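Local atomic coordinates of Di-haem cytochrome c peroxidase family protein (Burkholderia thailandensis E264, PDB entry 6NX0), a protein that binds two covalently attached c-type hemes and probably acts as a peroxidase of the diheme cytochrome c peroxidase/MauG family. Residues V329-A334 against R342-G347; E379-N384 against D388-A393; V394-T399 against A405-G410. All blocks are in the same frame, centred on the assembly; numbering follows the deposited sequence.

Interaction 1 of 3, residues V329-A334 against R342-G347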
# COMPACT_ATOMS: atom_id res chain seq x y z
N VAL A 329 -1.96 -7.42 12.98
CA VAL A 329 -1.10 -6.51 13.74
C VAL A 329 -1.86 -5.88 14.90
O VAL A 329 -3.11 -5.82 14.90
CB VAL A 329 -0.46 -5.43 12.85
CG1 VAL A 329 0.32 -6.05 11.72
CG2 VAL A 329 -1.50 -4.44 12.36
N PRO A 330 -1.16 -5.42 15.94
CA PRO A 330 -1.84 -4.90 17.13
C PRO A 330 -2.71 -3.68 16.83
O PRO A 330 -2.44 -2.90 15.92
CB PRO A 330 -0.69 -4.53 18.07
CG PRO A 330 0.46 -5.39 17.59
CD PRO A 330 0.30 -5.46 16.11
N ARG A 331 -3.75 -3.54 17.65
CA ARG A 331 -4.62 -2.37 17.56
C ARG A 331 -3.85 -1.09 17.84
O ARG A 331 -3.06 -1.00 18.79
CB ARG A 331 -5.76 -2.52 18.57
CG ARG A 331 -6.88 -1.47 18.45
CD ARG A 331 -7.98 -1.89 19.39
NE ARG A 331 -9.19 -1.06 19.43
CZ ARG A 331 -10.25 -1.23 18.65
NH1 ARG A 331 -10.23 -2.15 17.67
NH2 ARG A 331 -11.33 -0.48 18.82
N ASN A 332 -4.10 -0.08 17.02
CA ASN A 332 -3.57 1.26 17.27
C ASN A 332 -4.61 1.98 18.11
O ASN A 332 -5.63 2.45 17.59
CB ASN A 332 -3.30 2.00 15.96
CG ASN A 332 -2.74 3.39 16.21
OD1 ASN A 332 -2.82 3.90 17.32
ND2 ASN A 332 -2.16 3.99 15.19
N ARG A 333 -4.36 2.05 19.42
CA ARG A 333 -5.36 2.57 20.33
C ARG A 333 -5.50 4.09 20.23
O ARG A 333 -6.43 4.65 20.83
CB ARG A 333 -5.02 2.13 21.75
CG ARG A 333 -5.07 0.61 21.92
CD ARG A 333 -4.43 0.16 23.24
NE ARG A 333 -3.04 0.62 23.29
CZ ARG A 333 -2.26 0.57 24.35
NH1 ARG A 333 -2.70 0.07 25.50
NH2 ARG A 333 -1.01 1.03 24.27
N ALA A 334 -4.61 4.75 19.50
CA ALA A 334 -4.68 6.19 19.29
C ALA A 334 -5.45 6.57 18.02
O ALA A 334 -5.62 7.77 17.76
CB ALA A 334 -3.28 6.79 19.27
N ARG A 342 -16.10 -1.49 20.09
CA ARG A 342 -16.76 -2.40 19.17
C ARG A 342 -16.33 -2.19 17.73
O ARG A 342 -16.71 -2.97 16.87
CB ARG A 342 -18.29 -2.28 19.28
CG ARG A 342 -18.80 -2.68 20.66
CD ARG A 342 -20.33 -2.83 20.66
NE ARG A 342 -21.02 -1.60 20.31
CZ ARG A 342 -22.29 -1.55 19.90
NH1 ARG A 342 -22.84 -0.38 19.60
NH2 ARG A 342 -22.99 -2.67 19.76
N HIS A 343 -15.54 -1.16 17.46
CA HIS A 343 -15.10 -0.88 16.10
C HIS A 343 -13.81 -1.61 15.79
O HIS A 343 -12.83 -1.51 16.53
CB HIS A 343 -14.87 0.61 15.85
CG HIS A 343 -14.14 0.87 14.57
ND1 HIS A 343 -14.74 0.79 13.34
CD2 HIS A 343 -12.82 1.09 14.34
CE1 HIS A 343 -13.83 1.00 12.40
NE2 HIS A 343 -12.66 1.18 12.98
N PHE A 344 -13.80 -2.31 14.66
CA PHE A 344 -12.60 -2.89 14.10
C PHE A 344 -12.57 -2.60 12.62
O PHE A 344 -13.59 -2.73 11.94
CB PHE A 344 -12.55 -4.42 14.32
CG PHE A 344 -12.58 -4.83 15.77
CD1 PHE A 344 -13.78 -4.91 16.46
CD2 PHE A 344 -11.40 -5.10 16.45
CE1 PHE A 344 -13.80 -5.29 17.80
CE2 PHE A 344 -11.43 -5.46 17.81
CZ PHE A 344 -12.63 -5.53 18.47
N ASP A 345 -11.40 -2.26 12.11
CA ASP A 345 -11.17 -2.19 10.66
C ASP A 345 -10.91 -3.61 10.18
O ASP A 345 -9.84 -4.18 10.46
CB ASP A 345 -10.01 -1.25 10.37
CG ASP A 345 -9.60 -1.23 8.91
OD1 ASP A 345 -10.14 -2.00 8.11
OD2 ASP A 345 -8.69 -0.41 8.58
N ASN A 346 -11.88 -4.18 9.48
CA ASN A 346 -11.84 -5.58 9.10
C ASN A 346 -11.32 -5.81 7.69
O ASN A 346 -11.30 -6.96 7.24
CB ASN A 346 -13.25 -6.18 9.23
CG ASN A 346 -13.68 -6.31 10.69
OD1 ASN A 346 -12.88 -6.67 11.55
ND2 ASN A 346 -14.95 -6.02 10.96
N GLY A 347 -10.88 -4.78 7.00
CA GLY A 347 -10.20 -4.99 5.72
C GLY A 347 -11.09 -5.52 4.61
O GLY A 347 -12.17 -4.99 4.31
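The guanidinium group of R331 meets the carbonyl oxygen of H343 at its edge and lies over a face of the F344 ring. At that edge NH1 and NH2 both close on the same acceptor, each nitrogen 2.9 Å from H343 O. The oxygen sits in the guanidinium plane, so a single acceptor lies in the cleft between the two nitrogens, and both hydrogen bonds are bent, at 145°. Toward F344 the contact is a cation-pi one: CZ of R331 stands over the ring face, somewhat off the normal, while the two planes are inclined at 59° instead of stacking flat. NH1 comes nearest, 3.4 Å from F344 CD2. An extended chain, with CG opposite the backbone N (chi1 -172°), carries the charge across the gap between the segments. The same group has further partners, a salt bridge from NH1 to D416 and a bond from NH2 to N338 O, which together would restrain its rotation. Beyond F344, D345 OD2 makes a salt bridge to R158, which binds the first heme, and D345 OD1 accepts from G347 N at 3.1 Å. That Asx turn, the cation-pi contact and the end-on arginine grip order an irregular loop between strand 324-325 and helix 348-354 of the cytochrome c region.

Interaction 2 of 3, residues E379-N384 against D388-A393. With HEC (heme c), chain C.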
# COMPACT_ATOMS: atom_id res chain seq x y z
N GLU A 379 7.60 6.73 8.38
CA GLU A 379 7.51 7.17 9.77
C GLU A 379 6.64 6.26 10.63
O GLU A 379 6.78 6.29 11.87
CB GLU A 379 6.98 8.61 9.83
CG GLU A 379 7.97 9.61 9.23
CD GLU A 379 7.47 11.03 9.25
OE1 GLU A 379 6.24 11.24 9.23
OE2 GLU A 379 8.30 11.95 9.30
N SER A 380 5.77 5.46 10.03
CA SER A 380 4.98 4.47 10.74
C SER A 380 4.64 3.36 9.76
O SER A 380 4.72 3.54 8.54
CB SER A 380 3.71 5.08 11.37
OG SER A 380 2.85 5.55 10.37
N PHE A 381 4.26 2.21 10.33
CA PHE A 381 4.20 0.96 9.59
C PHE A 381 2.88 0.24 9.84
O PHE A 381 2.28 0.36 10.91
CB PHE A 381 5.38 0.03 9.96
CG PHE A 381 6.71 0.67 9.73
CD1 PHE A 381 7.35 0.58 8.50
CD2 PHE A 381 7.28 1.43 10.72
CE1 PHE A 381 8.56 1.23 8.29
CE2 PHE A 381 8.47 2.08 10.51
CZ PHE A 381 9.10 1.99 9.29
N MET A 382 2.51 -0.56 8.84
CA MET A 382 1.25 -1.31 8.78
C MET A 382 0.06 -0.40 8.49
O MET A 382 0.15 0.84 8.57
CB MET A 382 1.02 -2.12 10.06
CG MET A 382 2.14 -3.07 10.43
SD MET A 382 2.38 -4.34 9.18
CE MET A 382 3.72 -5.32 9.89
N HIS A 383 -1.07 -1.02 8.14
CA HIS A 383 -2.26 -0.31 7.67
C HIS A 383 -2.79 0.69 8.69
O HIS A 383 -3.49 1.63 8.31
CB HIS A 383 -3.38 -1.31 7.31
CG HIS A 383 -4.10 -1.88 8.49
ND1 HIS A 383 -3.54 -2.85 9.30
CD2 HIS A 383 -5.33 -1.63 9.01
CE1 HIS A 383 -4.39 -3.15 10.27
NE2 HIS A 383 -5.48 -2.42 10.12
N ASN A 384 -2.50 0.47 9.97
CA ASN A 384 -3.00 1.31 11.05
C ASN A 384 -1.90 2.15 11.68
O ASN A 384 -2.16 2.81 12.70
CB ASN A 384 -3.68 0.47 12.11
CG ASN A 384 -2.73 -0.53 12.75
OD1 ASN A 384 -1.58 -0.64 12.37
ND2 ASN A 384 -3.24 -1.27 13.73
N ASP A 388 6.22 2.34 15.05
CA ASP A 388 6.98 3.52 14.64
C ASP A 388 8.44 3.21 14.32
O ASP A 388 9.17 4.13 13.94
CB ASP A 388 6.89 4.65 15.69
CG ASP A 388 7.57 4.33 17.01
OD1 ASP A 388 8.11 3.23 17.19
OD2 ASP A 388 7.56 5.21 17.90
N THR A 389 8.85 1.94 14.35
CA THR A 389 10.17 1.57 13.86
C THR A 389 10.06 0.34 12.98
O THR A 389 9.24 -0.55 13.24
CB THR A 389 11.17 1.25 14.96
OG1 THR A 389 10.79 0.04 15.61
CG2 THR A 389 11.25 2.39 16.00
N LEU A 390 10.90 0.30 11.95
CA LEU A 390 10.93 -0.84 11.06
C LEU A 390 11.30 -2.11 11.81
O LEU A 390 10.74 -3.18 11.54
CB LEU A 390 11.92 -0.58 9.93
CG LEU A 390 12.13 -1.75 8.95
CD1 LEU A 390 10.78 -2.17 8.31
CD2 LEU A 390 13.16 -1.41 7.91
N ARG A 391 12.22 -2.02 12.77
CA ARG A 391 12.61 -3.23 13.48
C ARG A 391 11.44 -3.85 14.23
O ARG A 391 11.32 -5.08 14.28
CB ARG A 391 13.78 -2.97 14.43
CG ARG A 391 14.39 -4.31 14.92
CD ARG A 391 15.41 -4.17 16.01
NE ARG A 391 16.03 -5.47 16.28
CZ ARG A 391 15.49 -6.42 17.04
NH1 ARG A 391 16.14 -7.58 17.21
NH2 ARG A 391 14.32 -6.23 17.64
N ASP A 392 10.55 -3.03 14.80
CA ASP A 392 9.39 -3.56 15.50
C ASP A 392 8.46 -4.29 14.54
O ASP A 392 7.90 -5.34 14.88
CB ASP A 392 8.63 -2.45 16.24
CG ASP A 392 9.23 -2.11 17.59
OD1 ASP A 392 10.22 -2.75 18.02
OD2 ASP A 392 8.71 -1.17 18.22
N ALA A 393 8.29 -3.74 13.33
CA ALA A 393 7.45 -4.40 12.32
C ALA A 393 7.98 -5.77 11.97
O ALA A 393 7.20 -6.71 11.79
CB ALA A 393 7.36 -3.54 11.07
FE HEC C . 4.84 -8.79 5.85
CHA HEC C . 3.23 -5.78 6.13
CHB HEC C . 7.83 -7.27 6.56
CHC HEC C . 6.34 -11.85 6.21
CHD HEC C . 1.98 -10.30 4.77
NA HEC C . 5.42 -6.88 6.21
C1A HEC C . 4.59 -5.78 6.23
C2A HEC C . 5.38 -4.65 6.63
C3A HEC C . 6.66 -5.04 6.65
C4A HEC C . 6.72 -6.46 6.39
CMA HEC C . 7.87 -4.23 7.09
CAA HEC C . 4.87 -3.20 6.75
CBA HEC C . 4.97 -2.47 5.42
CGA HEC C . 4.38 -1.08 5.40
O1A HEC C . 4.31 -0.53 4.25
O2A HEC C . 3.73 -0.64 6.39
NB HEC C . 6.70 -9.44 6.27
C1B HEC C . 7.82 -8.63 6.48
C2B HEC C . 8.96 -9.49 6.73
C3B HEC C . 8.56 -10.76 6.70
C4B HEC C . 7.14 -10.75 6.37
CMB HEC C . 10.41 -8.96 6.92
CAB HEC C . 9.36 -12.04 7.03
CBB HEC C . 9.90 -11.99 8.48
NC HEC C . 4.30 -10.70 5.48
C1C HEC C . 5.05 -11.82 5.77
C2C HEC C . 4.25 -12.97 5.45
C3C HEC C . 3.08 -12.55 4.95
C4C HEC C . 3.06 -11.11 5.00
CMC HEC C . 4.80 -14.41 5.59
CAC HEC C . 2.01 -13.40 4.25
CBC HEC C . 1.44 -14.41 5.27
ND HEC C . 2.97 -8.13 5.47
C1D HEC C . 1.92 -8.96 5.04
C2D HEC C . 0.71 -8.21 5.11
C3D HEC C . 1.06 -6.86 5.61
C4D HEC C . 2.49 -6.86 5.76
CMD HEC C . -0.70 -8.67 4.76
CAD HEC C . 0.09 -5.70 5.89
CBD HEC C . -0.46 -5.89 7.29
CGD HEC C . -1.11 -4.62 7.80
O1D HEC C . -0.94 -3.56 7.15
O2D HEC C . -1.64 -4.65 8.94
O HOH W 1 8.98 6.72 13.27
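F381 is the bump here, and the first turn of helix 390-399 supplies the hollow. The ring's CE2 corner pushes against the backbone between T389 and L390, coming 3.3 Å from L390 N. L390 CA lies over one ring face in a CH-pi contact, displaced toward the rim, and the carbonyl carbon of D388 closes in at the ring edge. L390 CB packs 3.9 Å from F381 CZ. At the root of the side chain, F381 CB rests on A393 CB one helical turn further on. With CG opposite the carbonyl carbon (chi1 -57°), the phenyl group is delivered into this groove.

The helix start is capped by T389, whose OG1 accepts from D392 N at 3.2 Å, the N-cap of the helix that also supplies the tyrosine ligand of the second heme. M382 forms the next bump: its chain bends at chi2 (-63°) so that CE touches both A393 CB, 4.2 Å away, and pyrrole A of the porphyrin, while M382 SD lies 3.5 Å from heme CHA. The backbone beneath it grips the propionates: M382 N gives a nearly straight bond to heme O2A, and H383 N a more bent one to heme O1D. H383 ND1 adds a 2.6 Å bond to heme O2D, so one propionate is held by backbone and ring together, with that oxygen at the imidazole edge. Beside the F381 contact, a water bridges E379 O and D388 O, while the carboxylate of E379 turns to L136 N and the hydroxyl of S380 to R145 O.

Interaction 3 of 3, residues V394-T399 against A405-G410. With HEC (heme c), chain C.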
# COMPACT_ATOMS: atom_id res chain seq x y z
N VAL A 394 9.31 -5.91 11.87
CA VAL A 394 9.91 -7.20 11.56
C VAL A 394 9.84 -8.14 12.77
O VAL A 394 9.49 -9.32 12.65
CB VAL A 394 11.36 -6.99 11.09
CG1 VAL A 394 12.08 -8.33 10.89
CG2 VAL A 394 11.41 -6.16 9.81
N ALA A 395 10.18 -7.62 13.96
CA ALA A 395 10.18 -8.44 15.17
C ALA A 395 8.79 -8.99 15.48
O ALA A 395 8.66 -10.08 16.04
CB ALA A 395 10.69 -7.61 16.35
N PHE A 396 7.74 -8.27 15.09
CA PHE A 396 6.37 -8.74 15.30
C PHE A 396 6.17 -10.14 14.74
O PHE A 396 5.54 -10.99 15.37
CB PHE A 396 5.40 -7.74 14.65
CG PHE A 396 3.98 -8.24 14.52
CD1 PHE A 396 3.14 -8.25 15.62
CD2 PHE A 396 3.51 -8.72 13.30
CE1 PHE A 396 1.84 -8.71 15.50
CE2 PHE A 396 2.20 -9.18 13.20
CZ PHE A 396 1.40 -9.18 14.28
N TYR A 397 6.69 -10.40 13.54
CA TYR A 397 6.53 -11.72 12.93
C TYR A 397 7.15 -12.80 13.78
O TYR A 397 6.63 -13.92 13.84
CB TYR A 397 7.14 -11.75 11.55
CG TYR A 397 6.36 -10.96 10.54
CD1 TYR A 397 5.27 -11.52 9.89
CD2 TYR A 397 6.72 -9.66 10.22
CE1 TYR A 397 4.56 -10.80 8.95
CE2 TYR A 397 6.02 -8.93 9.28
CZ TYR A 397 4.94 -9.51 8.65
OH TYR A 397 4.24 -8.83 7.72
N ASN A 398 8.27 -12.49 14.43
CA ASN A 398 9.00 -13.53 15.13
C ASN A 398 8.32 -13.98 16.42
O ASN A 398 8.40 -15.16 16.78
CB ASN A 398 10.42 -13.05 15.43
CG ASN A 398 11.35 -14.17 15.77
OD1 ASN A 398 11.26 -15.27 15.22
ND2 ASN A 398 12.29 -13.90 16.69
N THR A 399 7.67 -13.07 17.17
CA THR A 399 7.13 -13.46 18.47
C THR A 399 5.64 -13.13 18.65
O THR A 399 5.14 -13.22 19.77
CB THR A 399 7.95 -12.87 19.63
OG1 THR A 399 7.99 -11.44 19.60
CG2 THR A 399 9.38 -13.42 19.59
N ALA A 405 1.35 -11.48 24.51
CA ALA A 405 1.15 -10.39 25.46
C ALA A 405 2.06 -9.20 25.17
O ALA A 405 1.67 -8.06 25.46
CB ALA A 405 1.37 -10.87 26.90
N ARG A 406 3.25 -9.44 24.61
CA ARG A 406 4.18 -8.37 24.28
C ARG A 406 3.59 -7.44 23.22
O ARG A 406 3.84 -6.23 23.24
CB ARG A 406 5.51 -8.96 23.80
CG ARG A 406 6.52 -7.99 23.15
CD ARG A 406 7.76 -8.75 22.65
NE ARG A 406 8.67 -7.94 21.83
CZ ARG A 406 9.79 -8.40 21.26
NH1 ARG A 406 10.16 -9.67 21.42
NH2 ARG A 406 10.56 -7.60 20.54
N TRP A 407 2.82 -8.00 22.30
CA TRP A 407 2.35 -7.26 21.14
C TRP A 407 0.94 -6.75 21.30
O TRP A 407 0.62 -5.67 20.79
CB TRP A 407 2.43 -8.16 19.89
CG TRP A 407 3.85 -8.54 19.63
CD1 TRP A 407 4.45 -9.73 19.93
CD2 TRP A 407 4.88 -7.71 19.10
NE1 TRP A 407 5.77 -9.69 19.60
CE2 TRP A 407 6.07 -8.46 19.08
CE3 TRP A 407 4.91 -6.40 18.61
CZ2 TRP A 407 7.27 -7.95 18.61
CZ3 TRP A 407 6.09 -5.90 18.13
CH2 TRP A 407 7.27 -6.67 18.12
N TYR A 408 0.08 -7.49 22.01
CA TYR A 408 -1.34 -7.17 22.07
C TYR A 408 -1.71 -6.55 23.41
O TYR A 408 -2.77 -6.84 23.98
CB TYR A 408 -2.16 -8.41 21.77
CG TYR A 408 -1.90 -8.96 20.38
CD1 TYR A 408 -2.09 -8.16 19.24
CD2 TYR A 408 -1.45 -10.26 20.19
CE1 TYR A 408 -1.83 -8.64 17.96
CE2 TYR A 408 -1.20 -10.75 18.93
CZ TYR A 408 -1.40 -9.95 17.81
OH TYR A 408 -1.15 -10.44 16.57
N HIS A 409 -0.84 -5.67 23.90
CA HIS A 409 -1.11 -4.85 25.08
C HIS A 409 -1.56 -5.73 26.24
O HIS A 409 -2.54 -5.46 26.93
CB HIS A 409 -2.13 -3.76 24.73
CG HIS A 409 -1.77 -2.98 23.49
ND1 HIS A 409 -2.40 -3.16 22.28
CD2 HIS A 409 -0.83 -2.03 23.28
CE1 HIS A 409 -1.87 -2.36 21.38
NE2 HIS A 409 -0.91 -1.65 21.96
N GLY A 410 -0.84 -6.85 26.42
CA GLY A 410 -1.06 -7.76 27.53
C GLY A 410 -2.02 -8.91 27.29
O GLY A 410 -2.10 -9.81 28.14
FE HEC C . 4.84 -8.79 5.85
CHA HEC C . 3.23 -5.78 6.13
CHB HEC C . 7.83 -7.27 6.56
CHC HEC C . 6.34 -11.85 6.21
CHD HEC C . 1.98 -10.30 4.77
NA HEC C . 5.42 -6.88 6.21
C1A HEC C . 4.59 -5.78 6.23
C2A HEC C . 5.38 -4.65 6.63
C3A HEC C . 6.66 -5.04 6.65
C4A HEC C . 6.72 -6.46 6.39
CMA HEC C . 7.87 -4.23 7.09
CAA HEC C . 4.87 -3.20 6.75
CBA HEC C . 4.97 -2.47 5.42
CGA HEC C . 4.38 -1.08 5.40
O1A HEC C . 4.31 -0.53 4.25
O2A HEC C . 3.73 -0.64 6.39
NB HEC C . 6.70 -9.44 6.27
C1B HEC C . 7.82 -8.63 6.48
C2B HEC C . 8.96 -9.49 6.73
C3B HEC C . 8.56 -10.76 6.70
C4B HEC C . 7.14 -10.75 6.37
CMB HEC C . 10.41 -8.96 6.92
CAB HEC C . 9.36 -12.04 7.03
CBB HEC C . 9.90 -11.99 8.48
NC HEC C . 4.30 -10.70 5.48
C1C HEC C . 5.05 -11.82 5.77
C2C HEC C . 4.25 -12.97 5.45
C3C HEC C . 3.08 -12.55 4.95
C4C HEC C . 3.06 -11.11 5.00
CMC HEC C . 4.80 -14.41 5.59
CAC HEC C . 2.01 -13.40 4.25
CBC HEC C . 1.44 -14.41 5.27
ND HEC C . 2.97 -8.13 5.47
C1D HEC C . 1.92 -8.96 5.04
C2D HEC C . 0.71 -8.21 5.11
C3D HEC C . 1.06 -6.86 5.61
C4D HEC C . 2.49 -6.86 5.76
CMD HEC C . -0.70 -8.67 4.76
CAD HEC C . 0.09 -5.70 5.89
CBD HEC C . -0.46 -5.89 7.29
CGD HEC C . -1.11 -4.62 7.80
O1D HEC C . -0.94 -3.56 7.15
O2D HEC C . -1.64 -4.65 8.94
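W407, from the short helix 404-407, packs on helix 390-399, the heme-ligand helix of this cytochrome c domain, one turn of which lies between the indole and heme c. Starting from CB, the side chain sets off with CG opposite the carbonyl carbon (chi1 -62°) and turns the indole toward F396 and T399. CG and CD2 meet F396 CD1, which comes 3.9 Å from CD2. This is a T-shaped pair, the phenyl edge directed at the indole face with planes at 89°. CD1 runs past the carbonyl of T399. NE1 then gives its hydrogen to T399 OG1, 2.8 Å away, within the indole plane and at 160°. Farther out, CZ2 and CH2 lie against the helix backbone, CH2 3.5 Å from F396 N, and F396 CA forms a CH-pi contact with the six-membered ring. CH2 finally reaches A395 CB. R406 CG lies over the other face, opposite F396 CA, and the R406 guanidinium, out past the rim, turns a face to CZ2.

F396 also turns an edge to Y408, whose hydroxyl has its bond to A328 O. On the helix's far side from W407, Y397 points at the heme; its ring leans over a pyrrole, and with H305 NE2 as the other axial ligand, Y397 OH binds the iron at 2.0 Å.

Overall arrangement
From the N terminus, interaction 1 comes first, closing the seven-residue loop 335-341 within the long connection between strand 324-325 and helix 348-354. After strand 367-368, interaction 2 folds 379-384 back on the start of helix 390-399, closing 385-387, and interaction 3 brings the last turns of that helix against helix 404-407, closing 400-404. The three follow in series, with no nesting or crossing, but they meet in space. N384 ND2 probably hydrogen-bonds to P330 O, and N332 ND2 to N384 O; P330 also packs on F396, and R333 lies against H409 of interaction 3. Interactions 2 and 3 share helix 390-399 and both touch heme c, so loop, helix and heme pocket are tied together.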